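Local coordinates for flagellar regulatory protein C (Vibrio cholerae, PDB 4QHS) that probably hydrolyses ATP as a heptameric AAA+ ring to remodel sigma-54 RNA polymerase and so switch on transcription of flagellar genes, at residues Ala29-Val34 against Arg56-Ala61; Ser62-Gly67 against Asp150-Ala155; Phe87-Gly92 against Gln99-Lys104; Lys104-Gln109 against Lys145-Asp150; Val214-Pro219 against Ser248-Ile253. All coordinates share one frame; numbering follows the deposited sequence.

Contact 1: residues Ala29-Val34 against Arg56-Ala61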
# COMPACT_ATOMS: atom_id res chain seq x y z
N ALA A 29 7.00 43.80 32.63
CA ALA A 29 5.92 44.75 32.92
C ALA A 29 4.66 44.42 32.13
O ALA A 29 3.55 44.61 32.62
CB ALA A 29 6.37 46.15 32.63
N LEU A 30 4.81 43.94 30.89
CA LEU A 30 3.63 43.50 30.13
C LEU A 30 3.05 42.26 30.80
O LEU A 30 1.83 42.13 31.01
CB LEU A 30 3.98 43.20 28.67
CG LEU A 30 3.70 44.25 27.59
CD1 LEU A 30 3.10 45.49 28.16
CD2 LEU A 30 4.95 44.61 26.81
N ALA A 31 3.94 41.35 31.16
CA ALA A 31 3.54 40.14 31.84
C ALA A 31 2.74 40.47 33.11
O ALA A 31 1.65 39.93 33.31
CB ALA A 31 4.77 39.30 32.16
N ASP A 32 3.25 41.39 33.93
CA ASP A 32 2.55 41.78 35.15
C ASP A 32 1.11 42.22 34.86
O ASP A 32 0.19 41.92 35.62
CB ASP A 32 3.29 42.91 35.87
CG ASP A 32 4.53 42.43 36.62
OD1 ASP A 32 4.58 41.23 36.96
OD2 ASP A 32 5.43 43.25 36.87
N LYS A 33 0.94 42.90 33.75
CA LYS A 33 -0.38 43.28 33.33
C LYS A 33 -1.28 42.10 33.02
O LYS A 33 -2.34 42.03 33.58
CB LYS A 33 -0.34 44.24 32.16
CG LYS A 33 -0.47 45.67 32.54
CD LYS A 33 -0.12 46.59 31.41
CE LYS A 33 -0.42 48.02 31.73
NZ LYS A 33 -0.05 48.88 30.62
N VAL A 34 -0.89 41.19 32.14
CA VAL A 34 -1.76 40.04 31.84
C VAL A 34 -2.03 39.21 33.06
O VAL A 34 -3.14 38.69 33.24
CB VAL A 34 -1.21 39.00 30.82
CG1 VAL A 34 -2.12 38.88 29.61
CG2 VAL A 34 0.24 39.22 30.50
N ARG A 56 5.88 30.78 34.76
CA ARG A 56 5.74 30.51 36.17
C ARG A 56 5.65 31.84 36.91
O ARG A 56 4.96 31.97 37.92
CB ARG A 56 6.90 29.65 36.68
CG ARG A 56 6.61 28.88 37.97
CD ARG A 56 7.52 27.66 38.12
NE ARG A 56 7.38 26.74 36.99
CZ ARG A 56 8.36 26.44 36.14
NH1 ARG A 56 9.57 26.98 36.30
NH2 ARG A 56 8.14 25.59 35.14
N TYR A 57 6.34 32.84 36.37
CA TYR A 57 6.27 34.20 36.90
C TYR A 57 4.85 34.73 36.76
O TYR A 57 4.31 35.38 37.65
CB TYR A 57 7.25 35.09 36.17
CG TYR A 57 7.16 36.55 36.51
CD1 TYR A 57 6.20 37.37 35.92
CD2 TYR A 57 8.04 37.12 37.41
CE1 TYR A 57 6.12 38.71 36.24
CE2 TYR A 57 7.98 38.47 37.72
CZ TYR A 57 7.01 39.25 37.13
OH TYR A 57 6.95 40.59 37.45
N ILE A 58 4.23 34.46 35.62
CA ILE A 58 2.88 34.94 35.39
C ILE A 58 1.93 34.31 36.42
O ILE A 58 1.11 35.02 37.02
CB ILE A 58 2.43 34.63 33.95
CG1 ILE A 58 3.14 35.60 33.00
CG2 ILE A 58 0.92 34.76 33.84
CD1 ILE A 58 2.88 35.35 31.54
N HIS A 59 2.06 33.01 36.64
CA HIS A 59 1.25 32.28 37.61
C HIS A 59 1.32 32.92 38.98
O HIS A 59 0.30 33.19 39.60
CB HIS A 59 1.70 30.82 37.69
CG HIS A 59 0.90 30.00 38.65
ND1 HIS A 59 -0.35 29.50 38.33
CD2 HIS A 59 1.17 29.58 39.91
CE1 HIS A 59 -0.81 28.81 39.36
NE2 HIS A 59 0.09 28.83 40.32
N ASN A 60 2.54 33.18 39.43
CA ASN A 60 2.76 33.70 40.77
C ASN A 60 2.31 35.14 40.92
O ASN A 60 2.07 35.60 42.03
CB ASN A 60 4.24 33.57 41.16
CG ASN A 60 4.71 32.13 41.17
OD1 ASN A 60 3.98 31.22 41.58
ND2 ASN A 60 5.94 31.90 40.73
N ALA A 61 2.19 35.86 39.80
CA ALA A 61 1.77 37.26 39.88
C ALA A 61 0.26 37.37 39.77
O ALA A 61 -0.32 38.43 39.97
CB ALA A 61 2.45 38.08 38.80

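Contact 2: residues Ser62-Gly67 against Asp150-Ala155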
# COMPACT_ATOMS: atom_id res chain seq x y z
N SER A 62 -0.38 36.26 39.44
CA SER A 62 -1.81 36.24 39.19
C SER A 62 -2.54 35.81 40.46
O SER A 62 -1.94 35.21 41.34
CB SER A 62 -2.12 35.28 38.03
OG SER A 62 -2.21 33.95 38.50
N PRO A 63 -3.84 36.10 40.55
CA PRO A 63 -4.62 35.66 41.72
C PRO A 63 -4.69 34.13 41.89
O PRO A 63 -5.14 33.65 42.92
CB PRO A 63 -6.01 36.23 41.44
CG PRO A 63 -6.06 36.37 39.94
CD PRO A 63 -4.69 36.81 39.57
N ARG A 64 -4.23 33.38 40.90
CA ARG A 64 -4.29 31.92 40.96
C ARG A 64 -3.01 31.32 41.53
O ARG A 64 -2.82 30.11 41.50
CB ARG A 64 -4.55 31.34 39.56
CG ARG A 64 -5.63 32.10 38.81
CD ARG A 64 -5.78 31.61 37.40
NE ARG A 64 -6.49 30.36 37.37
CZ ARG A 64 -7.81 30.26 37.27
NH1 ARG A 64 -8.56 31.34 37.18
NH2 ARG A 64 -8.36 29.06 37.27
N LYS A 65 -2.13 32.18 42.04
CA LYS A 65 -0.81 31.77 42.51
C LYS A 65 -0.78 30.57 43.48
O LYS A 65 0.11 29.72 43.41
CB LYS A 65 -0.11 32.97 43.16
CG LYS A 65 1.16 32.63 43.93
CD LYS A 65 1.71 33.84 44.69
CE LYS A 65 2.92 33.46 45.55
NZ LYS A 65 3.46 34.61 46.32
N GLU A 66 -1.75 30.48 44.38
CA GLU A 66 -1.72 29.41 45.38
C GLU A 66 -2.16 28.09 44.76
O GLU A 66 -1.89 27.02 45.31
CB GLU A 66 -2.59 29.75 46.59
CG GLU A 66 -2.12 30.98 47.34
CD GLU A 66 -0.66 30.88 47.76
OE1 GLU A 66 0.17 31.65 47.23
OE2 GLU A 66 -0.34 30.04 48.62
N GLY A 67 -2.83 28.19 43.62
CA GLY A 67 -3.36 27.02 42.94
C GLY A 67 -2.32 26.27 42.13
O GLY A 67 -1.17 26.69 42.06
N ASP A 150 -11.99 25.33 35.32
CA ASP A 150 -11.66 26.67 35.80
C ASP A 150 -10.13 26.79 35.77
O ASP A 150 -9.47 26.64 36.80
CB ASP A 150 -12.20 26.91 37.21
CG ASP A 150 -11.76 28.26 37.81
OD1 ASP A 150 -11.69 29.26 37.06
OD2 ASP A 150 -11.48 28.31 39.03
N VAL A 151 -9.59 27.02 34.58
CA VAL A 151 -8.16 26.89 34.33
C VAL A 151 -7.62 28.01 33.42
O VAL A 151 -8.17 28.28 32.36
CB VAL A 151 -7.83 25.50 33.69
CG1 VAL A 151 -6.35 25.40 33.32
CG2 VAL A 151 -8.23 24.35 34.61
N ARG A 152 -6.54 28.64 33.86
CA ARG A 152 -5.88 29.69 33.09
C ARG A 152 -4.89 29.03 32.15
O ARG A 152 -4.10 28.16 32.55
CB ARG A 152 -5.16 30.67 34.02
CG ARG A 152 -4.96 32.07 33.46
CD ARG A 152 -3.53 32.33 33.00
NE ARG A 152 -3.41 33.65 32.37
CZ ARG A 152 -3.10 34.78 33.02
NH1 ARG A 152 -2.85 34.75 34.32
NH2 ARG A 152 -3.03 35.93 32.35
N VAL A 153 -4.93 29.43 30.89
CA VAL A 153 -4.06 28.83 29.89
C VAL A 153 -2.89 29.72 29.51
O VAL A 153 -3.06 30.89 29.15
CB VAL A 153 -4.84 28.48 28.63
CG1 VAL A 153 -3.89 28.08 27.53
CG2 VAL A 153 -5.82 27.35 28.93
N LEU A 154 -1.70 29.15 29.61
CA LEU A 154 -0.49 29.73 29.05
C LEU A 154 -0.02 28.79 27.96
O LEU A 154 -0.15 27.57 28.10
CB LEU A 154 0.59 29.92 30.12
CG LEU A 154 0.26 30.62 31.44
CD1 LEU A 154 1.50 30.67 32.30
CD2 LEU A 154 -0.27 32.02 31.23
N ALA A 155 0.51 29.35 26.88
CA ALA A 155 1.11 28.56 25.80
C ALA A 155 2.42 29.15 25.33
O ALA A 155 2.68 30.34 25.54
CB ALA A 155 0.16 28.45 24.64
O HOH W 1 -2.42 32.53 36.19

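Contact 3: residues Phe87-Gly92 against Gln99-Lys104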
# COMPACT_ATOMS: atom_id res chain seq x y z
N PHE A 87 -6.11 15.18 27.89
CA PHE A 87 -7.53 15.01 28.15
C PHE A 87 -7.84 13.89 29.13
O PHE A 87 -8.93 13.85 29.71
CB PHE A 87 -8.27 14.76 26.84
CG PHE A 87 -8.21 15.93 25.91
CD1 PHE A 87 -9.05 17.01 26.08
CD2 PHE A 87 -7.28 15.97 24.90
CE1 PHE A 87 -8.98 18.10 25.24
CE2 PHE A 87 -7.21 17.06 24.05
CZ PHE A 87 -8.05 18.13 24.22
N GLY A 88 -6.89 12.99 29.34
CA GLY A 88 -7.13 11.85 30.20
C GLY A 88 -7.97 10.87 29.43
O GLY A 88 -8.39 11.14 28.30
N TYR A 89 -8.26 9.72 30.04
CA TYR A 89 -8.97 8.66 29.35
C TYR A 89 -9.61 7.70 30.33
O TYR A 89 -9.28 7.67 31.52
CB TYR A 89 -8.02 7.90 28.42
CG TYR A 89 -6.73 7.46 29.08
CD1 TYR A 89 -5.62 8.31 29.14
CD2 TYR A 89 -6.61 6.19 29.67
CE1 TYR A 89 -4.44 7.91 29.74
CE2 TYR A 89 -5.43 5.79 30.28
CZ TYR A 89 -4.35 6.66 30.31
OH TYR A 89 -3.17 6.27 30.90
N GLU A 90 -10.55 6.93 29.81
CA GLU A 90 -11.17 5.87 30.58
C GLU A 90 -10.54 4.55 30.16
O GLU A 90 -9.94 4.45 29.09
CB GLU A 90 -12.68 5.88 30.39
CG GLU A 90 -13.32 7.18 30.90
CD GLU A 90 -13.25 7.33 32.42
OE1 GLU A 90 -13.24 6.30 33.14
OE2 GLU A 90 -13.23 8.48 32.91
N LYS A 91 -10.65 3.55 31.03
CA LYS A 91 -10.09 2.25 30.76
C LYS A 91 -10.64 1.78 29.42
O LYS A 91 -11.83 1.91 29.17
CB LYS A 91 -10.42 1.26 31.89
CG LYS A 91 -9.81 -0.12 31.73
CD LYS A 91 -10.10 -1.03 32.93
CE LYS A 91 -9.43 -2.39 32.76
NZ LYS A 91 -9.76 -3.36 33.84
N GLY A 92 -9.76 1.29 28.55
CA GLY A 92 -10.17 0.80 27.25
C GLY A 92 -10.32 1.85 26.15
O GLY A 92 -10.69 1.50 25.03
N GLN A 99 -6.33 1.62 32.51
CA GLN A 99 -6.87 2.25 33.69
C GLN A 99 -7.47 3.57 33.31
O GLN A 99 -7.26 4.05 32.24
CB GLN A 99 -5.78 2.47 34.72
CG GLN A 99 -4.69 3.38 34.27
CD GLN A 99 -3.68 3.61 35.33
OE1 GLN A 99 -2.88 2.75 35.62
NE2 GLN A 99 -3.72 4.76 35.93
N ALA A 100 -8.22 4.14 34.22
CA ALA A 100 -8.64 5.51 34.12
C ALA A 100 -7.48 6.40 34.53
O ALA A 100 -6.60 5.99 35.25
CB ALA A 100 -9.81 5.75 34.96
N CYS A 101 -7.47 7.61 34.03
CA CYS A 101 -6.39 8.54 34.27
C CYS A 101 -6.87 9.95 33.98
O CYS A 101 -7.42 10.20 32.96
CB CYS A 101 -5.20 8.19 33.39
SG CYS A 101 -3.78 9.24 33.43
N PRO A 102 -6.67 10.86 34.89
CA PRO A 102 -7.14 12.21 34.67
C PRO A 102 -6.20 12.99 33.79
O PRO A 102 -5.02 12.74 33.79
CB PRO A 102 -7.20 12.78 36.06
CG PRO A 102 -6.25 12.02 36.81
CD PRO A 102 -6.26 10.66 36.27
N GLY A 103 -6.73 13.94 33.05
CA GLY A 103 -5.90 14.78 32.22
C GLY A 103 -5.19 15.89 32.95
O GLY A 103 -5.40 16.14 34.11
N LYS A 104 -4.35 16.60 32.21
CA LYS A 104 -3.67 17.75 32.72
C LYS A 104 -4.60 18.89 33.00
O LYS A 104 -4.38 19.62 33.91
CB LYS A 104 -2.61 18.21 31.75
CG LYS A 104 -1.54 17.23 31.52
CD LYS A 104 -0.70 17.04 32.70
CE LYS A 104 0.72 17.24 32.32
NZ LYS A 104 1.62 16.28 32.98

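Contact 4: residues Lys104-Gln109 against Lys145-Asp150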
# COMPACT_ATOMS: atom_id res chain seq x y z
N LYS A 104 -4.35 16.60 32.21
CA LYS A 104 -3.67 17.75 32.72
C LYS A 104 -4.60 18.89 33.00
O LYS A 104 -4.38 19.62 33.91
CB LYS A 104 -2.61 18.21 31.75
CG LYS A 104 -1.54 17.23 31.52
CD LYS A 104 -0.70 17.04 32.70
CE LYS A 104 0.72 17.24 32.32
NZ LYS A 104 1.62 16.28 32.98
N PHE A 105 -5.66 19.01 32.24
CA PHE A 105 -6.61 20.04 32.51
C PHE A 105 -7.29 19.82 33.83
O PHE A 105 -7.58 20.74 34.52
CB PHE A 105 -7.63 20.16 31.39
CG PHE A 105 -7.10 20.82 30.17
CD1 PHE A 105 -6.86 22.15 30.15
CD2 PHE A 105 -6.84 20.10 29.06
CE1 PHE A 105 -6.38 22.73 29.06
CE2 PHE A 105 -6.36 20.70 27.97
CZ PHE A 105 -6.13 22.01 27.97
N GLU A 106 -7.55 18.57 34.17
CA GLU A 106 -8.15 18.22 35.46
C GLU A 106 -7.21 18.57 36.62
O GLU A 106 -7.64 19.13 37.62
CB GLU A 106 -8.50 16.73 35.54
CG GLU A 106 -9.64 16.26 34.67
CD GLU A 106 -9.82 14.75 34.75
OE1 GLU A 106 -9.63 14.07 33.71
OE2 GLU A 106 -10.11 14.24 35.86
N GLN A 107 -5.95 18.27 36.47
CA GLN A 107 -5.00 18.53 37.51
C GLN A 107 -4.76 19.99 37.74
O GLN A 107 -4.27 20.34 38.76
CB GLN A 107 -3.68 17.89 37.19
CG GLN A 107 -3.70 16.42 37.16
CD GLN A 107 -2.53 15.88 36.44
OE1 GLN A 107 -1.40 16.07 36.85
NE2 GLN A 107 -2.77 15.21 35.36
N ALA A 108 -5.10 20.82 36.77
CA ALA A 108 -4.80 22.24 36.80
C ALA A 108 -5.98 23.02 37.30
O ALA A 108 -5.97 24.26 37.30
CB ALA A 108 -4.39 22.74 35.41
N GLN A 109 -7.01 22.28 37.70
CA GLN A 109 -8.26 22.85 38.16
C GLN A 109 -8.00 23.92 39.21
O GLN A 109 -7.28 23.70 40.18
CB GLN A 109 -9.17 21.74 38.73
CG GLN A 109 -10.63 22.15 38.93
CD GLN A 109 -11.35 22.39 37.60
OE1 GLN A 109 -11.16 23.42 36.96
NE2 GLN A 109 -12.16 21.42 37.19
N LYS A 145 -18.76 12.07 29.50
CA LYS A 145 -18.99 12.99 30.59
C LYS A 145 -18.05 14.19 30.46
O LYS A 145 -16.84 14.02 30.31
CB LYS A 145 -18.81 12.30 31.93
CG LYS A 145 -19.42 13.07 33.08
CD LYS A 145 -19.71 12.14 34.23
CE LYS A 145 -18.44 11.58 34.79
NZ LYS A 145 -17.60 12.68 35.34
N SER A 146 -18.60 15.39 30.49
CA SER A 146 -17.75 16.57 30.47
C SER A 146 -17.50 17.07 31.89
O SER A 146 -18.42 17.20 32.69
CB SER A 146 -18.37 17.67 29.60
OG SER A 146 -19.54 18.18 30.19
N ILE A 147 -16.24 17.35 32.19
CA ILE A 147 -15.84 17.94 33.45
C ILE A 147 -15.73 19.46 33.30
O ILE A 147 -15.01 19.96 32.43
CB ILE A 147 -14.50 17.37 33.96
CG1 ILE A 147 -14.62 15.86 34.19
CG2 ILE A 147 -14.06 18.05 35.24
CD1 ILE A 147 -13.74 15.04 33.26
N LYS A 148 -16.45 20.20 34.14
CA LYS A 148 -16.35 21.66 34.19
C LYS A 148 -14.93 22.09 34.54
O LYS A 148 -14.32 21.53 35.45
CB LYS A 148 -17.33 22.21 35.22
CG LYS A 148 -18.26 23.27 34.68
CD LYS A 148 -19.56 22.65 34.18
CE LYS A 148 -20.52 22.35 35.32
NZ LYS A 148 -21.79 21.71 34.84
N LEU A 149 -14.45 23.13 33.88
CA LEU A 149 -13.10 23.61 34.09
C LEU A 149 -13.01 25.04 34.55
O LEU A 149 -13.82 25.85 34.21
CB LEU A 149 -12.32 23.46 32.81
CG LEU A 149 -11.81 22.09 32.44
CD1 LEU A 149 -11.06 22.13 31.18
CD2 LEU A 149 -10.93 21.59 33.53
N ASP A 150 -11.99 25.33 35.32
CA ASP A 150 -11.66 26.67 35.80
C ASP A 150 -10.13 26.79 35.77
O ASP A 150 -9.47 26.64 36.80
CB ASP A 150 -12.20 26.91 37.21
CG ASP A 150 -11.76 28.26 37.81
OD1 ASP A 150 -11.69 29.26 37.06
OD2 ASP A 150 -11.48 28.31 39.03

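Contact 5: residues Val214-Pro219 against Ser248-Ile253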
# COMPACT_ATOMS: atom_id res chain seq x y z
N VAL A 214 31.42 30.01 43.15
CA VAL A 214 32.71 30.37 42.60
C VAL A 214 32.82 31.79 42.00
O VAL A 214 33.82 32.44 42.27
CB VAL A 214 33.18 29.33 41.54
CG1 VAL A 214 32.88 27.92 42.03
CG2 VAL A 214 32.54 29.56 40.19
N PRO A 215 31.78 32.29 41.27
CA PRO A 215 31.98 33.33 40.25
C PRO A 215 33.37 33.94 40.19
O PRO A 215 34.27 33.28 39.66
CB PRO A 215 30.96 34.39 40.65
CG PRO A 215 29.81 33.59 41.22
CD PRO A 215 30.33 32.19 41.53
N SER A 216 33.52 35.16 40.70
CA SER A 216 34.74 35.95 40.53
C SER A 216 35.32 35.78 39.11
O SER A 216 36.50 36.02 38.86
CB SER A 216 35.79 35.59 41.59
OG SER A 216 36.01 34.19 41.66
N ILE A 217 34.46 35.25 38.24
CA ILE A 217 34.83 34.90 36.90
C ILE A 217 35.43 36.09 36.17
O ILE A 217 34.79 37.07 35.92
CB ILE A 217 33.62 34.35 36.17
CG1 ILE A 217 33.71 34.62 34.70
CG2 ILE A 217 32.40 35.03 36.65
CD1 ILE A 217 32.49 35.24 34.21
N ALA A 218 36.70 35.97 35.86
CA ALA A 218 37.42 36.99 35.15
C ALA A 218 36.49 37.78 34.27
O ALA A 218 35.53 37.26 33.75
CB ALA A 218 38.52 36.37 34.33
N PRO A 219 36.81 39.05 34.10
CA PRO A 219 36.05 39.95 33.27
C PRO A 219 36.34 39.68 31.84
O PRO A 219 35.57 40.02 30.98
CB PRO A 219 36.65 41.30 33.63
CG PRO A 219 37.27 41.10 34.90
CD PRO A 219 37.83 39.76 34.86
N SER A 248 37.23 24.18 36.03
CA SER A 248 37.65 24.54 37.38
C SER A 248 36.96 25.78 37.92
O SER A 248 36.43 26.57 37.18
CB SER A 248 39.15 24.67 37.50
OG SER A 248 39.48 25.27 38.74
N GLU A 249 37.01 25.93 39.24
CA GLU A 249 36.29 26.99 39.95
C GLU A 249 36.92 28.40 39.89
O GLU A 249 38.10 28.57 40.12
CB GLU A 249 36.04 26.58 41.39
CG GLU A 249 35.00 25.51 41.54
CD GLU A 249 35.32 24.22 40.81
OE1 GLU A 249 34.38 23.47 40.59
OE2 GLU A 249 36.48 23.95 40.47
N ASN A 250 36.12 29.40 39.56
CA ASN A 250 36.62 30.75 39.29
C ASN A 250 36.92 30.94 37.83
O ASN A 250 38.04 30.90 37.43
CB ASN A 250 37.89 31.01 40.08
CG ASN A 250 38.38 32.43 39.90
OD1 ASN A 250 37.70 33.37 40.27
ND2 ASN A 250 39.55 32.57 39.33
N GLY A 251 35.89 31.14 37.03
CA GLY A 251 35.99 31.04 35.60
C GLY A 251 37.05 31.90 34.96
O GLY A 251 37.08 33.08 35.18
N HIS A 252 37.89 31.31 34.12
CA HIS A 252 38.93 32.10 33.47
C HIS A 252 38.82 32.07 31.94
O HIS A 252 38.49 33.08 31.30
CB HIS A 252 40.29 31.58 33.90
CG HIS A 252 41.31 32.66 34.06
ND1 HIS A 252 42.27 32.92 33.10
CD2 HIS A 252 41.53 33.54 35.06
CE1 HIS A 252 43.04 33.92 33.52
NE2 HIS A 252 42.61 34.31 34.70
N ILE A 253 39.14 30.91 31.36
CA ILE A 253 38.95 30.64 29.95
C ILE A 253 38.04 29.42 29.85
O ILE A 253 38.19 28.44 30.60
CB ILE A 253 40.29 30.42 29.18
CG1 ILE A 253 40.88 29.01 29.41
CG2 ILE A 253 41.30 31.46 29.58
CD1 ILE A 253 40.35 27.85 28.43

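Contact 1: residues Ala29-Val34 against Arg56-Ala61
Tyr57 and Ile58, on the helix that runs on from the P-loop of this AAA+ core, pack against Ala31 and Asp32 of helix 23-35. The two short segments cross at -47° with their axes 9.0 Å apart, a moderate spacing made possible by alanines where they meet: the CA atoms of Ala31 and Ile58 are 6.3 Å from each other. At the more open side of the interface the phenol of Tyr57 donates from OH to Asp32 OD1 at 2.5 Å, a very short bond. The carboxylate receives it on the syn side of OD1, somewhat out of its own plane. OD1 in turn sits at the edge of the ring, near the ring plane. Tyr57 gets there because CG is anti to the backbone N (chi1 173°), which sends the ring out across the gap; the Asp32 and Tyr57 side chains cross at about a right angle, although their flat ends are turned only 28° apart. Deeper in, the methyl of Ala31 touches Ile58 CG1 at 4.1 Å and approaches the Tyr57 ring obliquely, CB to CE1 4.3 Å. The methyl of Ala61 comes to 4.2 Å from Asp32 OD1, an apolar neighbour beside the charged group. Ile58 also leans on Val41 and Leu154 of the central sheet, while Leu30 and Val34 pack on Leu247 and Ile246 of a neighbouring subunit. Helix against helix, with sheet strands beneath and the next protomer alongside, is an arrangement typical of the alpha/beta nucleotide-binding domain of AAA+ rings.

Contact 2: residues Ser62-Gly67 against Asp150-Ala155
The guanidinium of Arg64 carries the backbone leading into strand 152-157 over one face, Arg152 N and Val151 C, while Asp150 O lies at its edge, in plane. Although Arg64 NH2 is only 2.7 Å from Asp150 O, the angle is too poor for a hydrogen bond. What Arg64 NH2 does make is a weak salt bridge to Asp150 OD1 at 3.3 Å, nearly straight at 168°, with the carboxylate turned 73° against the guanidinium. The other two nitrogens of Arg64 look elsewhere: NE to Gly111 O and NH1 to Asp38. A bend at chi3 (76°) lets Arg64 lay its CD against Arg152 CB, 3.6 Å away. The guanidinium of Arg152 has Ser62 CB and a water at its edge, and NE and NH2 bind Ala39 O and Val34 O. That water accepts from Arg152 NH1 at 2.9 Å and donates to Ser62 OG at 2.7 Å. Ser62 OG also accepts from Arg64 N at 3.2 Å and bonds to His59 O, which fixes its rotation. The OG–N bond defines an ST turn that opens two overlapping type I beta turns, a compact helix-to-strand connection of the Rossmann-like AAA+ core, here tied to the start of sheet strand 152-157.

Contact 3: residues Phe87-Gly92 against Gln99-Lys104
Gly88 and Gly103 bring their backbones remarkably close, CA to CA 3.8 Å, a spacing that leaves no room for a side chain on the facing sides. Gly88 also turns out of its helix with positive phi (77°), and its CA lies 3.2 Å from Cys101 O. Next along, Tyr89 and Cys101 form an antiparallel hydrogen-bonded pair: N of Tyr89 to O of Cys101 and N of Cys101 to O of Tyr89, each 3.1 Å. Their side chains share one face of the ribbon. With CG tucked between its backbone N and carbonyl carbon (chi1 50°), the Tyr89 ring folds over the partner strand, and Cys101 CB sits above the ring face, offset toward the rim, 3.9 Å from the centroid of the Tyr89 ring in a CH-pi contact. The sulfur comes in obliquely. Gln99 O approaches Tyr89 CE2 to 3.2 Å. This two-stranded hairpin is the stem of the loop carrying the GAFTGA sequence, which in this family engages sigma-54. Phe87, at the end of helix 82-87, packs on helix 123-135, Gly88 and Glu90 bond to Leu141 beyond strand 137-139, Arg144 of a neighbouring subunit packs on Cys101, and Gly103 occupies the N-cap position of helix 104-107.

Contact 4: residues Lys104-Gln109 against Lys145-Asp150
Gln109 OE1 accepts from Asp150 N at 2.7 Å, the shorter of two bonds by which a single side-chain amide holds the chain that leaves strand 146-148. The other end of the amide completes the pair: Gln109 NE2 donates to Lys148 O at 2.8 Å. For both, the donor lies in the plane of the accepting carbonyl, though Lys148 O is tilted 18° out of the Gln109 amide plane. Gln109 CG is anti to the backbone N and the chain then bends at chi2 (68°), which swings the amide across to span Lys148 to Asp150. Leu149, between them, is backbone-bonded to Arg136 and sends its side chain toward Phe105. There Leu149 CD2 rests 3.6 Å from Phe105 O and Leu149 CD1 lies 4.0 Å from Phe105 CB, approaching the ring obliquely. Beside this, Ile147 CD1 touches the Glu106 carboxylate carbon CD at 4.2 Å; that carboxylate is in a salt bridge with Arg140 and also takes the N-H of Gly103, at the N-cap of helix 104-107. Val132 and Val138 pack on Leu149, and Ile113 and Leu129 on Phe105, so Leu149 lies among apolar side chains next to the amide. The two bonds set which way round the amide lies, and this tie between the turn after helix 104-107 and the end of the hairpin strand with the chain leaving it, made by neutral groups, should depend little on ionisation.

Contact 5: residues Val214-Pro219 against Ser248-Ile253
Val214 meets Glu249 and Asn250 with both of its methyls. At chi1 -42° Val214 CG1 is anti to the carbonyl carbon and presses on Glu249 CG at 3.2 Å, a tight touch, while Val214 CG2 lies 3.6 Å from Asn250 N. The glutamate bends at chi2 (59°) and carries its carboxylate off to the outside, so just its aliphatic part meets the valine. Farther along, Ile217 has CG1 anti to the backbone N, 3.7 Å from Gly251 O; its more distant atoms turn away. Ala218 offers its methyl obliquely to the His252 ring, CB to CD2 4.2 Å. The backbones run side by side in the same direction and close up where Gly251 sits, its CA 4.2 Å from that of Ile217. Ala218 N donates a weak, bent bond to Gly251 O at 3.0 Å, and Asn250 CA points its hydrogen at Pro215 O, 3.5 Å away. The placing of Ser216 OG beside the Asn250 amide is doubtful in the model. In the lid domain this surface contact ties the loop between helix 195-208 and helix 219-226, where Ala218 is the N-cap, to the chain leaving helix 233-247; Val214 also packs on Ile203 and Cys207 of helix 195-208.

Contacts 1 to 4 belong to the ATPase core and contact 5 to the lid, its centre 34 to 50 Å from theirs. Contact 1 closes before contact 2 opens, yet they touch, centres 10 Å apart: His59 NE2 reaches Gly67 O. Contacts 3 and 4 are nested inside the long loop closed by contact 2; Lys104 is common to contacts 3 and 4, Asp150 to contacts 4 and 2. The four contacts adjoin one another from the helix after the P-loop to the GAFTGA stem, which is consistent with, though no proof of, a link between the nucleotide site and the sigma-54 loop.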